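Local coordinates for protein dihydrodipicolinate synthase (Agrobacterium tumefaciens, PDB 3B4U) that probably condenses pyruvate with aspartate semialdehyde as a bacterial dihydrodipicolinate synthase, at the branch point leading to lysine, at residues T77-D82 with D89-A94; E93-N96 with N101-L104. All blocks are in the same frame, centred on the assembly; numbering follows the deposited sequence.

Interaction 1. Residues T77-D82 with D89-A94; sequences TGVLVD and DQSAEA. With MG (magnesium ion), chain C.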
loop_
_atom_site.group_PDB
_atom_site.type_symbol
_atom_site.label_atom_id
_atom_site.label_comp_id
_atom_site.label_asym_id
_atom_site.label_seq_id
_atom_site.Cartn_x
_atom_site.Cartn_y
_atom_site.Cartn_z
ATOM N N THR B 77 -5.834 -15.570 6.744
ATOM C CA THR B 77 -5.051 -14.907 5.713
ATOM C C THR B 77 -5.113 -13.404 5.849
ATOM O O THR B 77 -6.207 -12.813 5.843
ATOM C CB THR B 77 -5.499 -15.321 4.309
ATOM O OG1 THR B 77 -6.867 -14.990 4.116
ATOM C CG2 THR B 77 -5.336 -16.798 4.095
ATOM N N GLY B 78 -3.958 -12.757 5.891
ATOM C CA GLY B 78 -3.881 -11.308 5.813
ATOM C C GLY B 78 -4.153 -10.808 4.418
ATOM O O GLY B 78 -3.717 -11.409 3.442
ATOM N N VAL B 79 -4.885 -9.711 4.339
ATOM C CA VAL B 79 -5.203 -9.004 3.093
ATOM C C VAL B 79 -4.856 -7.552 3.363
ATOM O O VAL B 79 -5.422 -6.924 4.236
ATOM C CB VAL B 79 -6.685 -9.198 2.690
ATOM C CG1 VAL B 79 -7.021 -8.347 1.477
ATOM C CG2 VAL B 79 -6.946 -10.688 2.355
ATOM N N LEU B 80 -3.874 -7.057 2.619
ATOM C CA LEU B 80 -3.141 -5.820 2.881
ATOM C C LEU B 80 -3.064 -4.961 1.652
ATOM O O LEU B 80 -2.040 -4.391 1.347
ATOM C CB LEU B 80 -1.733 -6.138 3.392
ATOM C CG LEU B 80 -1.592 -7.105 4.571
ATOM C CD1 LEU B 80 -0.108 -7.324 4.913
ATOM C CD2 LEU B 80 -2.351 -6.612 5.821
ATOM N N VAL B 81 -4.143 -4.880 0.896
ATOM C CA VAL B 81 -4.176 -4.190 -0.412
ATOM C C VAL B 81 -5.033 -2.933 -0.370
ATOM O O VAL B 81 -5.660 -2.579 0.655
ATOM C CB VAL B 81 -4.617 -5.138 -1.530
ATOM C CG1 VAL B 81 -3.596 -6.267 -1.659
ATOM C CG2 VAL B 81 -6.015 -5.657 -1.260
ATOM N N ASP B 82 -5.028 -2.205 -1.474
ATOM C CA ASP B 82 -5.593 -0.856 -1.462
ATOM C C ASP B 82 -6.845 -0.693 -2.297
ATOM O O ASP B 82 -7.509 0.335 -2.198
ATOM C CB ASP B 82 -4.532 0.156 -1.867
ATOM C CG ASP B 82 -3.269 -0.043 -1.055
ATOM O OD1 ASP B 82 -3.413 -0.204 0.184
ATOM O OD2 ASP B 82 -2.173 -0.079 -1.644
ATOM N N ASP B 89 -11.242 -9.971 -3.869
ATOM C CA ASP B 89 -10.821 -11.183 -4.553
ATOM C C ASP B 89 -9.983 -12.056 -3.633
ATOM O O ASP B 89 -10.202 -13.258 -3.527
ATOM C CB ASP B 89 -10.034 -10.866 -5.824
ATOM C CG ASP B 89 -10.914 -10.420 -6.991
ATOM O OD1 ASP B 89 -12.172 -10.467 -6.902
ATOM O OD2 ASP B 89 -10.309 -10.009 -8.002
ATOM N N GLN B 90 -9.035 -11.445 -2.927
ATOM C CA GLN B 90 -8.160 -12.209 -2.013
ATOM C C GLN B 90 -8.996 -12.779 -0.869
ATOM O O GLN B 90 -8.826 -13.929 -0.452
ATOM C CB GLN B 90 -7.006 -11.347 -1.463
ATOM C CG GLN B 90 -5.979 -10.954 -2.493
ATOM C CD GLN B 90 -4.778 -10.239 -1.869
ATOM O OE1 GLN B 90 -4.620 -10.195 -0.658
ATOM N NE2 GLN B 90 -3.904 -9.721 -2.713
ATOM N N SER B 91 -9.899 -11.982 -0.333
ATOM C CA SER B 91 -10.759 -12.437 0.774
ATOM C C SER B 91 -11.648 -13.586 0.327
ATOM O O SER B 91 -11.752 -14.597 1.030
ATOM C CB SER B 91 -11.603 -11.294 1.288
ATOM O OG SER B 91 -10.827 -10.256 1.869
ATOM N N ALA B 92 -12.316 -13.425 -0.811
ATOM C CA ALA B 92 -13.215 -14.475 -1.303
ATOM C C ALA B 92 -12.481 -15.781 -1.547
ATOM O O ALA B 92 -12.988 -16.858 -1.228
ATOM C CB ALA B 92 -13.949 -14.000 -2.563
ATOM N N GLU B 93 -11.294 -15.714 -2.098
ATOM C CA GLU B 93 -10.536 -16.931 -2.379
ATOM C C GLU B 93 -10.217 -17.686 -1.095
ATOM O O GLU B 93 -10.413 -18.854 -1.017
ATOM C CB GLU B 93 -9.221 -16.600 -3.067
ATOM C CG GLU B 93 -9.353 -16.190 -4.482
ATOM C CD GLU B 93 -8.049 -15.638 -5.024
ATOM O OE1 GLU B 93 -7.026 -16.168 -4.611
ATOM O OE2 GLU B 93 -8.098 -14.747 -5.852
ATOM N N ALA B 94 -9.756 -16.976 -0.069
ATOM C CA ALA B 94 -9.417 -17.615 1.199
ATOM C C ALA B 94 -10.660 -18.144 1.894
ATOM O O ALA B 94 -10.664 -19.264 2.429
ATOM C CB ALA B 94 -8.617 -16.666 2.090
HETATM MG MG MG C . -0.367 -0.989 -1.018
HETATM O O HOH W 1 -2.707 -8.846 0.706
HETATM O O HOH W 2 -1.351 -1.839 0.564
HETATM O O HOH W 3 0.184 0.501 0.327
HETATM O O HOH W 4 -0.935 -2.495 -2.347
#
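Thr77, Val79 and Val81 pack against Gln90, Ser91 and Ala94 in a buried strand-to-helix contact in the wall of the barrel, where helix 84-96 lies over the outer side of strand 75-79. The two elements run nearly antiparallel, at 167°, with axes 8.9 Å apart. No hydrogen bond links the segments directly. Within strand 75-79, Thr77 OG1 sits 3.2 Å from the methyl Ala94 CB, which also meets Thr77 CG2; the hydroxyl is buried and has no polar partner in the model. Val79 lies alongside Gln90, the two side chains passing in opposite directions: both valine methyls touch the glutamine oxygen, CG2 also reaches Gln90 CB, and Ser91 OG, hydrogen-bonded to Ala87 O within its own helix, borders the same methyl. Beyond CG the glutamine runs extended (chi2 -173°), which carries its amide to the level of the strand's end. There its nitrogen Gln90 NE2 lies 3.6 Å from the methyl Val81 CG1, while Gln90 OE1 accepts a hydrogen bond from a water at 2.7 Å. That water in turn accepts the hydrogen bond of Leu80 N at 2.9 Å, so one bridging molecule serves both a backbone N-H and the amide oxygen. Leu80 points away from the helix. Further along the loop, Asp82 OD2 binds the magnesium ion at 2.1 Å; Asp82 OD2 of the second subunit binds the same ion, as do three waters, and Asp82 OD1 is held by Ser108 N. A strand packed under the helix that follows it, with a loop at the strand's C-terminal end, is the first half of a beta-alpha-beta crossover of a TIM barrel.

Interaction 2. Residues E93-N96 with N101-L104; sequences EALN and NILL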
loop_
_atom_site.group_PDB
_atom_site.type_symbol
_atom_site.label_atom_id
_atom_site.label_comp_id
_atom_site.label_asym_id
_atom_site.label_seq_id
_atom_site.Cartn_x
_atom_site.Cartn_y
_atom_site.Cartn_z
ATOM N N GLU B 93 -11.294 -15.714 -2.098
ATOM C CA GLU B 93 -10.536 -16.931 -2.379
ATOM C C GLU B 93 -10.217 -17.686 -1.095
ATOM O O GLU B 93 -10.413 -18.854 -1.017
ATOM C CB GLU B 93 -9.221 -16.600 -3.067
ATOM C CG GLU B 93 -9.353 -16.190 -4.482
ATOM C CD GLU B 93 -8.049 -15.638 -5.024
ATOM O OE1 GLU B 93 -7.026 -16.168 -4.611
ATOM O OE2 GLU B 93 -8.098 -14.747 -5.852
ATOM N N ALA B 94 -9.756 -16.976 -0.069
ATOM C CA ALA B 94 -9.417 -17.615 1.199
ATOM C C ALA B 94 -10.660 -18.144 1.894
ATOM O O ALA B 94 -10.664 -19.264 2.429
ATOM C CB ALA B 94 -8.617 -16.666 2.090
ATOM N N LEU B 95 -11.740 -17.371 1.890
ATOM C CA LEU B 95 -12.970 -17.820 2.537
ATOM C C LEU B 95 -13.551 -19.042 1.839
ATOM O O LEU B 95 -14.012 -19.962 2.500
ATOM C CB LEU B 95 -14.006 -16.700 2.571
ATOM C CG LEU B 95 -13.685 -15.518 3.510
ATOM C CD1 LEU B 95 -14.724 -14.430 3.337
ATOM C CD2 LEU B 95 -13.543 -15.957 4.982
ATOM N N ASN B 96 -13.485 -19.078 0.509
ATOM C CA ASN B 96 -13.985 -20.220 -0.261
ATOM C C ASN B 96 -13.166 -21.459 0.027
ATOM O O ASN B 96 -13.682 -22.582 0.007
ATOM C CB ASN B 96 -13.938 -19.909 -1.762
ATOM C CG ASN B 96 -14.278 -21.119 -2.615
ATOM O OD1 ASN B 96 -13.419 -21.688 -3.284
ATOM N ND2 ASN B 96 -15.529 -21.520 -2.566
ATOM N N ASN B 101 -10.520 -17.046 9.066
ATOM C CA ASN B 101 -10.759 -15.619 9.067
ATOM C C ASN B 101 -9.923 -14.977 7.983
ATOM O O ASN B 101 -8.909 -15.536 7.528
ATOM C CB ASN B 101 -10.299 -14.937 10.405
ATOM C CG ASN B 101 -11.122 -15.300 11.596
ATOM O OD1 ASN B 101 -12.214 -14.713 11.832
ATOM N ND2 ASN B 101 -10.634 -16.218 12.362
ATOM N N ILE B 102 -10.333 -13.766 7.614
ATOM C CA ILE B 102 -9.487 -12.814 6.926
ATOM C C ILE B 102 -9.022 -11.767 7.936
ATOM O O ILE B 102 -9.820 -11.278 8.714
ATOM C CB ILE B 102 -10.284 -12.090 5.813
ATOM C CG1 ILE B 102 -10.978 -13.085 4.867
ATOM C CG2 ILE B 102 -9.361 -11.130 5.027
ATOM C CD1 ILE B 102 -10.051 -14.083 4.207
ATOM N N LEU B 103 -7.739 -11.405 7.897
ATOM C CA LEU B 103 -7.218 -10.252 8.624
ATOM C C LEU B 103 -7.106 -9.150 7.606
ATOM O O LEU B 103 -6.190 -9.156 6.783
ATOM C CB LEU B 103 -5.881 -10.593 9.258
ATOM C CG LEU B 103 -5.209 -9.414 9.966
ATOM C CD1 LEU B 103 -6.043 -8.929 11.156
ATOM C CD2 LEU B 103 -3.791 -9.790 10.415
ATOM N N LEU B 104 -8.070 -8.240 7.615
ATOM C CA LEU B 104 -8.220 -7.250 6.564
ATOM C C LEU B 104 -7.778 -5.875 7.016
ATOM O O LEU B 104 -8.401 -5.237 7.863
ATOM C CB LEU B 104 -9.677 -7.204 6.109
ATOM C CG LEU B 104 -10.001 -6.265 4.954
ATOM C CD1 LEU B 104 -9.269 -6.631 3.664
ATOM C CD2 LEU B 104 -11.513 -6.212 4.727
#
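Ile102 meets Ala94 and Leu95 where the last turn of helix 84-96 comes down onto the strand that follows it in the chain. Along 101-104, Asn101 comes first. Asn101 CA is 7.2 Å from Leu95 CA, but the asparagine side chain starts away from the helix and lies among Phe5, Leu137 and Thr166, while its backbone bonds to Thr77 of the neighbouring strand. Ile102 then carries the contact from the opposite face of the strand. Its first torsion sets CG1 beside the backbone N (chi1 -53°), and a second turn of -56° bends CD1 back, making a hooked chain whose tip, Ile102 CD1, comes to 3.6 Å from Ala94 CB. Leu95 approaches the shank of that hook: Leu95 CD2 lies 3.9 Å from Ile102 CG1, with Leu95 CG equally close, and the two side chains cross at about a right angle. Leu95 thus meets both CG1 and CD1 of the isoleucine from the side, and Ala94 meets CD1; Ala94 CA and Ile102 CA are 7.5 Å apart. The polar backbone of Ile102 is engaged by Asp135 and Leu137 in the sheet, and Leu95 O, across the contact, accepts a bond from Arg134 NH2. Next, Leu103 points inward to Tyr139 and Lys169, as Asn101 did, and its backbone bonds to Thr77 and Val79. Leu104 faces outward again, but further along the strand, against Val79 and Ile136. All three touching residues are buried and all the touching groups are hydrocarbon, without a hydrogen bond between the segments; the contact therefore rests on dispersion and the exclusion of water, with shape rather than polarity setting the fit.

How the interactions relate
Interactions 1 and 2 are the two halves of one beta-alpha-beta unit: helix 84-96 packs on strand 75-79 in the first and on its sheet neighbour, strand 101-104, in the second. Their centres are 6 Å apart, and they share Ala94, whose methyl group touches both strands. The strands are joined in parallel by probable hydrogen bonds from Val79 N to Leu103 O (2.8 Å) and from Leu103 N to Thr77 O (2.9 Å). Under the helix, the two contacts meet where Thr77 OG1 packs at 3.3 Å against Ile102 CD1. Interaction 1 alone extends to the magnesium ion at the subunit interface; interaction 2 touches no other chain.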